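Local coordinates for conserved exported protein (Bacteroides fragilis, PDB 3CLW) that is of unestablished biological function but probably hydrolyses O-glycosidic bonds, as a glycoside hydrolase of family 30 built on a TIM barrel, at residues 128-133 with 183-188; 134-139 with 150-155; 315-320 with 335-340. All coordinates share one frame; numbering follows the deposited sequence.

Contact 1. Residues 128-133 with 183-188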
loop_
_atom_site.group_PDB
_atom_site.type_symbol
_atom_site.label_atom_id
_atom_site.label_comp_id
_atom_site.label_asym_id
_atom_site.label_seq_id
_atom_site.Cartn_x
_atom_site.Cartn_y
_atom_site.Cartn_z
ATOM N N PHE A 128 5.310 2.147 -10.555
ATOM C CA PHE A 128 5.419 3.496 -9.995
ATOM C C PHE A 128 6.828 4.053 -10.159
ATOM O O PHE A 128 7.794 3.293 -10.150
ATOM C CB PHE A 128 4.917 3.607 -8.524
ATOM C CG PHE A 128 5.875 3.055 -7.482
ATOM C CD1 PHE A 128 5.909 1.697 -7.184
ATOM C CD2 PHE A 128 6.740 3.903 -6.799
ATOM C CE1 PHE A 128 6.797 1.180 -6.190
ATOM C CE2 PHE A 128 7.642 3.398 -5.853
ATOM C CZ PHE A 128 7.656 2.025 -5.541
ATOM N N THR A 129 6.907 5.378 -10.327
ATOM C CA THR A 129 8.150 6.115 -10.417
ATOM C C THR A 129 8.236 7.183 -9.324
ATOM O O THR A 129 7.215 7.809 -8.923
ATOM C CB THR A 129 8.328 6.835 -11.774
ATOM O OG1 THR A 129 7.075 7.436 -12.175
ATOM C CG2 THR A 129 8.809 5.888 -12.832
ATOM N N ASN A 130 9.484 7.353 -8.869
ATOM C CA ASN A 130 9.928 8.354 -7.942
ATOM C C ASN A 130 10.619 9.517 -8.648
ATOM O O ASN A 130 10.811 10.586 -8.073
ATOM C CB ASN A 130 10.907 7.736 -6.963
ATOM C CG ASN A 130 10.217 6.955 -5.912
ATOM O OD1 ASN A 130 9.070 7.268 -5.537
ATOM N ND2 ASN A 130 10.881 5.911 -5.425
ATOM N N SER A 131 10.986 9.300 -9.894
ATOM C CA SER A 131 11.534 10.371 -10.707
ATOM C C SER A 131 11.409 9.928 -12.144
ATOM O O SER A 131 11.308 8.713 -12.432
ATOM C CB SER A 131 13.017 10.647 -10.335
ATOM O OG SER A 131 13.722 11.377 -11.339
ATOM N N ALA A 132 11.398 10.915 -13.039
ATOM C CA ALA A 132 11.552 10.686 -14.463
ATOM C C ALA A 132 13.008 10.337 -14.674
ATOM O O ALA A 132 13.835 10.656 -13.830
ATOM C CB ALA A 132 11.142 11.949 -15.258
ATOM N N PRO A 133 13.327 9.653 -15.783
ATOM C CA PRO A 133 14.723 9.282 -16.059
ATOM C C PRO A 133 15.662 10.479 -15.917
ATOM O O PRO A 133 15.283 11.584 -16.296
ATOM C CB PRO A 133 14.675 8.736 -17.497
ATOM C CG PRO A 133 13.290 8.194 -17.620
ATOM C CD PRO A 133 12.406 9.137 -16.818
ATOM N N PRO A 183 2.597 7.819 -11.864
ATOM C CA PRO A 183 3.752 8.589 -12.365
ATOM C C PRO A 183 4.443 9.459 -11.308
ATOM O O PRO A 183 5.638 9.776 -11.446
ATOM C CB PRO A 183 3.135 9.456 -13.484
ATOM C CG PRO A 183 1.722 9.714 -12.994
ATOM C CD PRO A 183 1.310 8.411 -12.297
ATOM N N ASN A 184 3.734 9.805 -10.244
ATOM C CA ASN A 184 4.291 10.759 -9.272
ATOM C C ASN A 184 4.097 10.299 -7.841
ATOM O O ASN A 184 3.007 9.819 -7.479
ATOM C CB ASN A 184 3.633 12.133 -9.437
ATOM C CG ASN A 184 3.897 12.755 -10.811
ATOM O OD1 ASN A 184 3.277 12.370 -11.822
ATOM N ND2 ASN A 184 4.822 13.736 -10.852
ATOM N N ASN A 185 5.154 10.434 -7.042
ATOM C CA ASN A 185 5.112 10.069 -5.641
ATOM C C ASN A 185 5.257 11.271 -4.733
ATOM O O ASN A 185 6.139 12.115 -4.932
ATOM C CB ASN A 185 6.247 9.115 -5.301
ATOM C CG ASN A 185 6.226 8.684 -3.839
ATOM O OD1 ASN A 185 5.224 8.138 -3.379
ATOM N ND2 ASN A 185 7.342 8.894 -3.115
ATOM N N GLU A 186 4.414 11.330 -3.718
ATOM C CA GLU A 186 4.458 12.418 -2.742
ATOM C C GLU A 186 4.872 13.772 -3.388
ATOM O O GLU A 186 5.881 14.358 -3.025
ATOM C CB GLU A 186 5.335 12.006 -1.555
ATOM C CG GLU A 186 4.824 10.720 -0.900
ATOM C CD GLU A 186 5.516 10.345 0.410
ATOM O OE1 GLU A 186 6.547 10.936 0.747
ATOM O OE2 GLU A 186 5.010 9.459 1.126
ATOM N N PRO A 187 4.077 14.252 -4.367
ATOM C CA PRO A 187 4.445 15.491 -5.070
ATOM C C PRO A 187 4.380 16.761 -4.192
ATOM O O PRO A 187 4.954 17.783 -4.551
ATOM C CB PRO A 187 3.448 15.544 -6.240
ATOM C CG PRO A 187 2.270 14.836 -5.758
ATOM C CD PRO A 187 2.803 13.706 -4.873
ATOM N N ASN A 188 3.744 16.668 -3.032
ATOM C CA ASN A 188 3.802 17.704 -1.986
ATOM C C ASN A 188 5.200 17.895 -1.380
ATOM O O ASN A 188 5.511 18.944 -0.815
ATOM C CB ASN A 188 2.851 17.312 -0.856
ATOM C CG ASN A 188 3.159 15.915 -0.295
ATOM O OD1 ASN A 188 2.793 14.881 -0.880
ATOM N ND2 ASN A 188 3.840 15.886 0.847
#
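Thr129 donates from OG1 to the backbone carbonyl O of Pro183 at 2.8 Å, and this hydroxyl bond is the polar link between 128-133 and 183-188. The hydroxyl approaches from above the carbonyl plane, 44° out of it, with a C=O...donor angle of 108°, well off the lone-pair direction. Threonine suits the place because OG1 can sit between its own backbone N and carbonyl carbon (chi1 42°), facing Pro183, while the rest of the side chain rests on Phe160 and Leu164 of helix 157-173.

The remaining contacts are van der Waals. Asn130 and Asn185 run side by side with their ends pointing the same way and their amide planes 55° apart. OD1 of Asn130 rests 3.4 Å from CB of Asn185; ND2 of Asn185 is equally near that oxygen, but the angle is too poor for a hydrogen bond. CG of Asn185 lies anti to its backbone N (chi1 -179°), which carries the amide along its neighbour.

Both segments leave adjacent parallel barrel strands, 125-128 and 178-182, at their C-terminal ends, where TIM barrels place their active sites. Asn185, Glu186 and Pro187 spell the Asn-Glu-Pro sequence that follows the fourth strand in clan GH-A glycosidases. By analogy with that clan, Glu186, hydrogen-bonded to His277, probably occupies the general acid/base position.

Contact 2. Residues 134-139 with 150-155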
loop_
_atom_site.group_PDB
_atom_site.type_symbol
_atom_site.label_atom_id
_atom_site.label_comp_id
_atom_site.label_asym_id
_atom_site.label_seq_id
_atom_site.Cartn_x
_atom_site.Cartn_y
_atom_site.Cartn_z
ATOM N N TYR A 134 16.853 10.267 -15.338
ATOM C CA TYR A 134 17.721 11.402 -15.021
ATOM C C TYR A 134 17.900 12.404 -16.183
ATOM O O TYR A 134 17.914 13.607 -15.967
ATOM C CB TYR A 134 19.072 10.956 -14.454
ATOM C CG TYR A 134 19.908 10.138 -15.368
ATOM C CD1 TYR A 134 19.692 8.747 -15.504
ATOM C CD2 TYR A 134 20.938 10.711 -16.093
ATOM C CE1 TYR A 134 20.468 7.976 -16.337
ATOM C CE2 TYR A 134 21.710 9.933 -16.959
ATOM C CZ TYR A 134 21.479 8.581 -17.066
ATOM O OH TYR A 134 22.277 7.798 -17.908
ATOM N N PHE A 135 18.041 11.888 -17.390
ATOM C CA PHE A 135 18.329 12.683 -18.567
ATOM C C PHE A 135 17.150 13.519 -19.089
ATOM O O PHE A 135 17.323 14.303 -20.023
ATOM C CB PHE A 135 18.895 11.787 -19.691
ATOM C CG PHE A 135 18.124 10.500 -19.904
ATOM C CD1 PHE A 135 18.518 9.321 -19.264
ATOM C CD2 PHE A 135 16.998 10.467 -20.748
ATOM C CE1 PHE A 135 17.828 8.147 -19.457
ATOM C CE2 PHE A 135 16.301 9.290 -20.939
ATOM C CZ PHE A 135 16.715 8.135 -20.285
ATOM N N MET A 136 15.965 13.349 -18.501
ATOM C CA MET A 136 14.760 14.094 -18.868
ATOM C C MET A 136 14.536 15.207 -17.860
ATOM O O MET A 136 13.625 15.994 -18.016
ATOM C CB MET A 136 13.502 13.195 -18.781
ATOM C CG MET A 136 13.334 12.160 -19.897
ATOM S SD MET A 136 11.646 11.497 -20.042
ATOM C CE MET A 136 12.113 10.190 -21.081
ATOM N N THR A 137 15.302 15.211 -16.777
ATOM C CA THR A 137 14.977 16.091 -15.651
ATOM C C THR A 137 15.602 17.471 -15.846
ATOM O O THR A 137 16.426 17.647 -16.745
ATOM C CB THR A 137 15.464 15.494 -14.335
ATOM O OG1 THR A 137 16.888 15.380 -14.379
ATOM C CG2 THR A 137 14.836 14.111 -14.098
ATOM N N ARG A 138 15.154 18.451 -15.053
ATOM C CA ARG A 138 15.744 19.793 -15.066
ATOM C C ARG A 138 17.155 19.805 -14.428
ATOM O O ARG A 138 18.030 20.531 -14.887
ATOM C CB ARG A 138 14.794 20.828 -14.427
ATOM C CG ARG A 138 13.587 21.183 -15.347
ATOM C CD ARG A 138 12.666 22.274 -14.825
ATOM N NE ARG A 138 12.044 21.942 -13.533
ATOM C CZ ARG A 138 12.448 22.420 -12.350
ATOM N NH1 ARG A 138 13.467 23.259 -12.279
ATOM N NH2 ARG A 138 11.823 22.076 -11.227
ATOM N N SER A 139 17.377 18.959 -13.414
ATOM C CA SER A 139 18.620 18.959 -12.667
ATOM C C SER A 139 19.677 18.006 -13.222
ATOM O O SER A 139 20.792 17.926 -12.692
ATOM C CB SER A 139 18.349 18.702 -11.187
ATOM O OG SER A 139 17.778 17.429 -10.981
ATOM N N ILE A 150 7.738 20.325 -11.055
ATOM C CA ILE A 150 8.243 18.982 -11.303
ATOM C C ILE A 150 9.650 19.056 -11.860
ATOM O O ILE A 150 9.939 19.911 -12.701
ATOM C CB ILE A 150 7.292 18.231 -12.265
ATOM C CG1 ILE A 150 7.615 16.722 -12.316
ATOM C CG2 ILE A 150 7.230 18.948 -13.662
ATOM C CD1 ILE A 150 6.535 15.860 -12.976
ATOM N N ASN A 151 10.537 18.191 -11.355
ATOM C CA ASN A 151 11.878 18.074 -11.918
ATOM C C ASN A 151 11.835 17.261 -13.236
ATOM O O ASN A 151 12.336 16.124 -13.309
ATOM C CB ASN A 151 12.854 17.467 -10.894
ATOM C CG ASN A 151 14.279 17.353 -11.423
ATOM O OD1 ASN A 151 14.788 18.267 -12.092
ATOM N ND2 ASN A 151 14.942 16.225 -11.120
ATOM N N LEU A 152 11.190 17.846 -14.235
ATOM C CA LEU A 152 11.006 17.253 -15.561
ATOM C C LEU A 152 10.930 18.386 -16.569
ATOM O O LEU A 152 10.287 19.393 -16.338
ATOM C CB LEU A 152 9.733 16.384 -15.628
ATOM C CG LEU A 152 9.334 15.790 -16.978
ATOM C CD1 LEU A 152 10.307 14.713 -17.441
ATOM C CD2 LEU A 152 7.949 15.222 -16.913
ATOM N N GLN A 153 11.627 18.236 -17.682
ATOM C CA GLN A 153 11.645 19.295 -18.655
ATOM C C GLN A 153 10.270 19.482 -19.298
ATOM O O GLN A 153 9.472 18.529 -19.398
ATOM C CB GLN A 153 12.763 19.046 -19.657
ATOM C CG GLN A 153 14.097 19.231 -19.008
ATOM C CD GLN A 153 15.240 18.983 -19.946
ATOM O OE1 GLN A 153 15.182 18.096 -20.797
ATOM N NE2 GLN A 153 16.293 19.784 -19.810
ATOM N N ASN A 154 9.990 20.723 -19.696
ATOM C CA ASN A 154 8.655 21.154 -20.133
ATOM C C ASN A 154 8.104 20.428 -21.334
ATOM O O ASN A 154 6.896 20.378 -21.521
ATOM C CB ASN A 154 8.675 22.656 -20.475
ATOM C CG ASN A 154 8.072 23.487 -19.406
ATOM O OD1 ASN A 154 7.198 23.013 -18.655
ATOM N ND2 ASN A 154 8.509 24.753 -19.311
ATOM N N ASP A 155 8.983 19.930 -22.180
ATOM C CA ASP A 155 8.559 19.214 -23.359
ATOM C C ASP A 155 8.751 17.702 -23.207
ATOM O O ASP A 155 8.769 16.994 -24.206
ATOM C CB ASP A 155 9.369 19.703 -24.553
ATOM C CG ASP A 155 10.844 19.362 -24.432
ATOM O OD1 ASP A 155 11.335 19.191 -23.285
ATOM O OD2 ASP A 155 11.509 19.255 -25.481
HETATM O O HOH W 1 16.799 15.915 -22.168
#
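Arg138 uses two nitrogens on a single acceptor, the backbone O of Ile150, with NE at 3.0 Å and NH2 at 3.2 Å. The oxygen lies at the guanidinium edge, practically in its plane, while both donors reach it from the same face of the carbonyl. A bend at chi3 (-60°) turns the arginine tip back to this carbonyl, and a salt bridge from NH1 to Asp146 and a bond from NH2 to Cys149 O help fix the rotation of the group.

Asn151 meets Ser139 with both ends of its amide. Its OD1 accepts from Ser139 N at 3.0 Å, the donor lying in the carbonyl plane on a lone pair, and ND2 makes a weak bond to Ser139 OG, whose hydroxyl is also bonded to Val143 O. Asparagine suits this place because one flat group supplies both an acceptor and a donor; it also centres an inverse gamma turn. Thr137 leans over it, CG2 3.3 Å from Asn151 O.

One backbone-to-backbone bond joins the segments, from Gln153 N to Met136 O, 3.0 Å and nearly straight at 164°. A water donates to both Phe135 O and Gln153 OE1, the latter also bonded to Lys156. The apolar part is Met136 CB against Leu152 CD1 at 3.8 Å.

The two segments belong to the long loop between strand 125-128 and helix 157-173. Ile150 and Leu152 pack on Phe157 and Met136 on Phe160 at the start of that helix, while Asp206 and Arg209 of helix 204-221 bond to the backbone of Ile150 and Asn154.

Contact 3. Residues 315-320 with 335-340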
loop_
_atom_site.group_PDB
_atom_site.type_symbol
_atom_site.label_atom_id
_atom_site.label_comp_id
_atom_site.label_asym_id
_atom_site.label_seq_id
_atom_site.Cartn_x
_atom_site.Cartn_y
_atom_site.Cartn_z
ATOM N N ILE A 315 5.979 2.284 9.541
ATOM C CA ILE A 315 6.215 2.946 10.829
ATOM C C ILE A 315 7.337 3.945 10.670
ATOM O O ILE A 315 8.489 3.585 10.412
ATOM C CB ILE A 315 6.596 1.971 11.965
ATOM C CG1 ILE A 315 5.589 0.835 12.096
ATOM C CG2 ILE A 315 6.757 2.739 13.287
ATOM C CD1 ILE A 315 4.190 1.231 12.521
ATOM N N LEU A 316 6.984 5.211 10.826
ATOM C CA LEU A 316 7.896 6.319 10.605
ATOM C C LEU A 316 7.784 7.267 11.776
ATOM O O LEU A 316 8.781 7.834 12.204
ATOM C CB LEU A 316 7.503 7.051 9.331
ATOM C CG LEU A 316 8.586 7.617 8.441
ATOM C CD1 LEU A 316 9.614 6.541 8.099
ATOM C CD2 LEU A 316 7.925 8.171 7.185
ATOM N N GLU A 317 6.568 7.420 12.289
ATOM C CA GLU A 317 6.324 8.314 13.403
ATOM C C GLU A 317 6.739 7.705 14.733
ATOM O O GLU A 317 7.052 6.516 14.839
ATOM C CB GLU A 317 4.856 8.719 13.481
ATOM C CG GLU A 317 3.922 7.585 13.850
ATOM C CD GLU A 317 3.367 6.854 12.634
ATOM O OE1 GLU A 317 4.079 6.694 11.610
ATOM O OE2 GLU A 317 2.193 6.443 12.716
ATOM N N LYS A 318 6.712 8.559 15.748
ATOM C CA LYS A 318 7.101 8.207 17.098
ATOM C C LYS A 318 5.997 8.672 18.028
ATOM O O LYS A 318 5.440 9.750 17.850
ATOM C CB LYS A 318 8.418 8.890 17.467
ATOM C CG LYS A 318 9.605 8.481 16.625
ATOM C CD LYS A 318 10.880 8.952 17.300
ATOM C CE LYS A 318 12.122 8.627 16.493
ATOM N NZ LYS A 318 12.861 7.456 17.054
ATOM N N ASN A 319 5.667 7.822 18.991
ATOM C CA ASN A 319 4.640 8.090 19.987
ATOM C C ASN A 319 4.672 7.007 21.073
ATOM O O ASN A 319 5.278 5.948 20.888
ATOM C CB ASN A 319 3.242 8.248 19.353
ATOM C CG ASN A 319 2.749 6.980 18.641
ATOM O OD1 ASN A 319 2.643 5.898 19.237
ATOM N ND2 ASN A 319 2.423 7.123 17.365
ATOM N N GLU A 320 4.014 7.281 22.198
ATOM C CA GLU A 320 4.002 6.376 23.354
ATOM C C GLU A 320 3.492 4.967 23.069
ATOM O O GLU A 320 3.833 4.038 23.789
ATOM C CB GLU A 320 3.178 6.978 24.500
ATOM C CG GLU A 320 1.781 7.433 24.078
ATOM C CD GLU A 320 0.791 7.522 25.243
ATOM O OE1 GLU A 320 0.120 8.577 25.343
ATOM O OE2 GLU A 320 0.679 6.554 26.042
ATOM N N GLY A 335 1.997 -4.328 15.426
ATOM C CA GLY A 335 0.991 -5.061 14.679
ATOM C C GLY A 335 -0.437 -4.525 14.848
ATOM O O GLY A 335 -1.176 -4.383 13.876
ATOM N N LEU A 336 -0.832 -4.235 16.090
ATOM C CA LEU A 336 -2.158 -3.670 16.359
ATOM C C LEU A 336 -2.284 -2.202 15.949
ATOM O O LEU A 336 -3.340 -1.799 15.508
ATOM C CB LEU A 336 -2.536 -3.821 17.829
ATOM C CG LEU A 336 -2.721 -5.222 18.407
ATOM C CD1 LEU A 336 -2.545 -5.146 19.910
ATOM C CD2 LEU A 336 -4.068 -5.823 18.051
ATOM N N TYR A 337 -1.217 -1.414 16.079
ATOM C CA TYR A 337 -1.222 -0.013 15.635
ATOM C C TYR A 337 -1.548 0.093 14.136
ATOM O O TYR A 337 -2.350 0.949 13.708
ATOM C CB TYR A 337 0.132 0.609 15.931
ATOM C CG TYR A 337 0.298 2.084 15.601
ATOM C CD1 TYR A 337 0.821 2.486 14.376
ATOM C CD2 TYR A 337 -0.010 3.082 16.552
ATOM C CE1 TYR A 337 1.007 3.809 14.072
ATOM C CE2 TYR A 337 0.196 4.437 16.269
ATOM C CZ TYR A 337 0.698 4.792 15.013
ATOM O OH TYR A 337 0.913 6.120 14.697
ATOM N N VAL A 338 -0.944 -0.799 13.349
ATOM C CA VAL A 338 -1.115 -0.777 11.910
ATOM C C VAL A 338 -2.444 -1.394 11.547
ATOM O O VAL A 338 -3.111 -0.893 10.674
ATOM C CB VAL A 338 0.048 -1.466 11.156
ATOM C CG1 VAL A 338 -0.181 -1.427 9.665
ATOM C CG2 VAL A 338 1.369 -0.795 11.470
ATOM N N ALA A 339 -2.837 -2.474 12.219
ATOM C CA ALA A 339 -4.166 -3.041 11.996
ATOM C C ALA A 339 -5.280 -1.990 12.212
ATOM O O ALA A 339 -6.308 -2.047 11.587
ATOM C CB ALA A 339 -4.393 -4.247 12.857
ATOM N N ARG A 340 -5.055 -1.049 13.117
ATOM C CA ARG A 340 -6.002 0.043 13.382
ATOM C C ARG A 340 -6.061 1.037 12.209
ATOM O O ARG A 340 -7.149 1.469 11.806
ATOM C CB ARG A 340 -5.614 0.781 14.676
ATOM C CG ARG A 340 -6.477 2.032 14.931
ATOM C CD ARG A 340 -6.333 2.550 16.348
ATOM N NE ARG A 340 -5.031 3.165 16.545
ATOM C CZ ARG A 340 -4.710 3.835 17.642
ATOM N NH1 ARG A 340 -5.601 3.955 18.635
ATOM N NH2 ARG A 340 -3.514 4.392 17.752
#
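Glu317 OE2 is gripped by two tyrosine hydroxyls: Tyr337 OH donates to it across the contact, and Tyr313 OH bonds to it from the same loop. The modelled separation of OE2 from Tyr337 OH, 2.4 Å, is very short and its exact value is doubtful. The carboxylate oxygen lies at the ring edge, in the ring plane, although the carboxylate itself is turned 60° to the ring. A sharp bend of Glu317 at chi2 (-92°) helps bring the carboxylate to the phenol.

Asn319 adds a weak bond from ND2 to Tyr337 OH, 3.2 Å long, so the buried phenol oxygen both gives and receives. Tyrosine fits here because it is long enough to carry a hydroxyl from helix 328-347 to the loop. In the TIM barrel that loop follows strand 307-310, and the helix leads on to strand 353-356, whose Trp354 and Trp356 touch Val338.

Apolar packing lies nearer the helix. Ile315 crosses Val338 at a slant, its CD1 3.6 Å from Val338 CG2, and also reaches Tyr337 CD1 at 4.0 Å. Branched aliphatic residues suit this spot, where Met392 of helix 391-400 touches both Ile315 and Val338.

Overall arrangement
Contacts 1 and 2 are neighbours, with centres 12 Å apart, and contact 2 is nested in the loop that contact 1 closes. They touch directly: Ala132 CB packs 3.6 Å from Leu152 CD1, and Asn184 ND2 lies 3.5 Å from Ile150 CD1. Contact 3 comes later in the chain, with its centre about 26 Å from that of contact 1 and about 37 Å from that of contact 2. Contacts 1 and 3 do not touch, yet their nearest atoms are only about 7 Å apart. All three involve loops that follow barrel strands; contact 1 carries Glu186, probably the general acid/base by analogy with clan GH-A, and contact 2 lies farther out, its centre about 27 Å from the chain's centre.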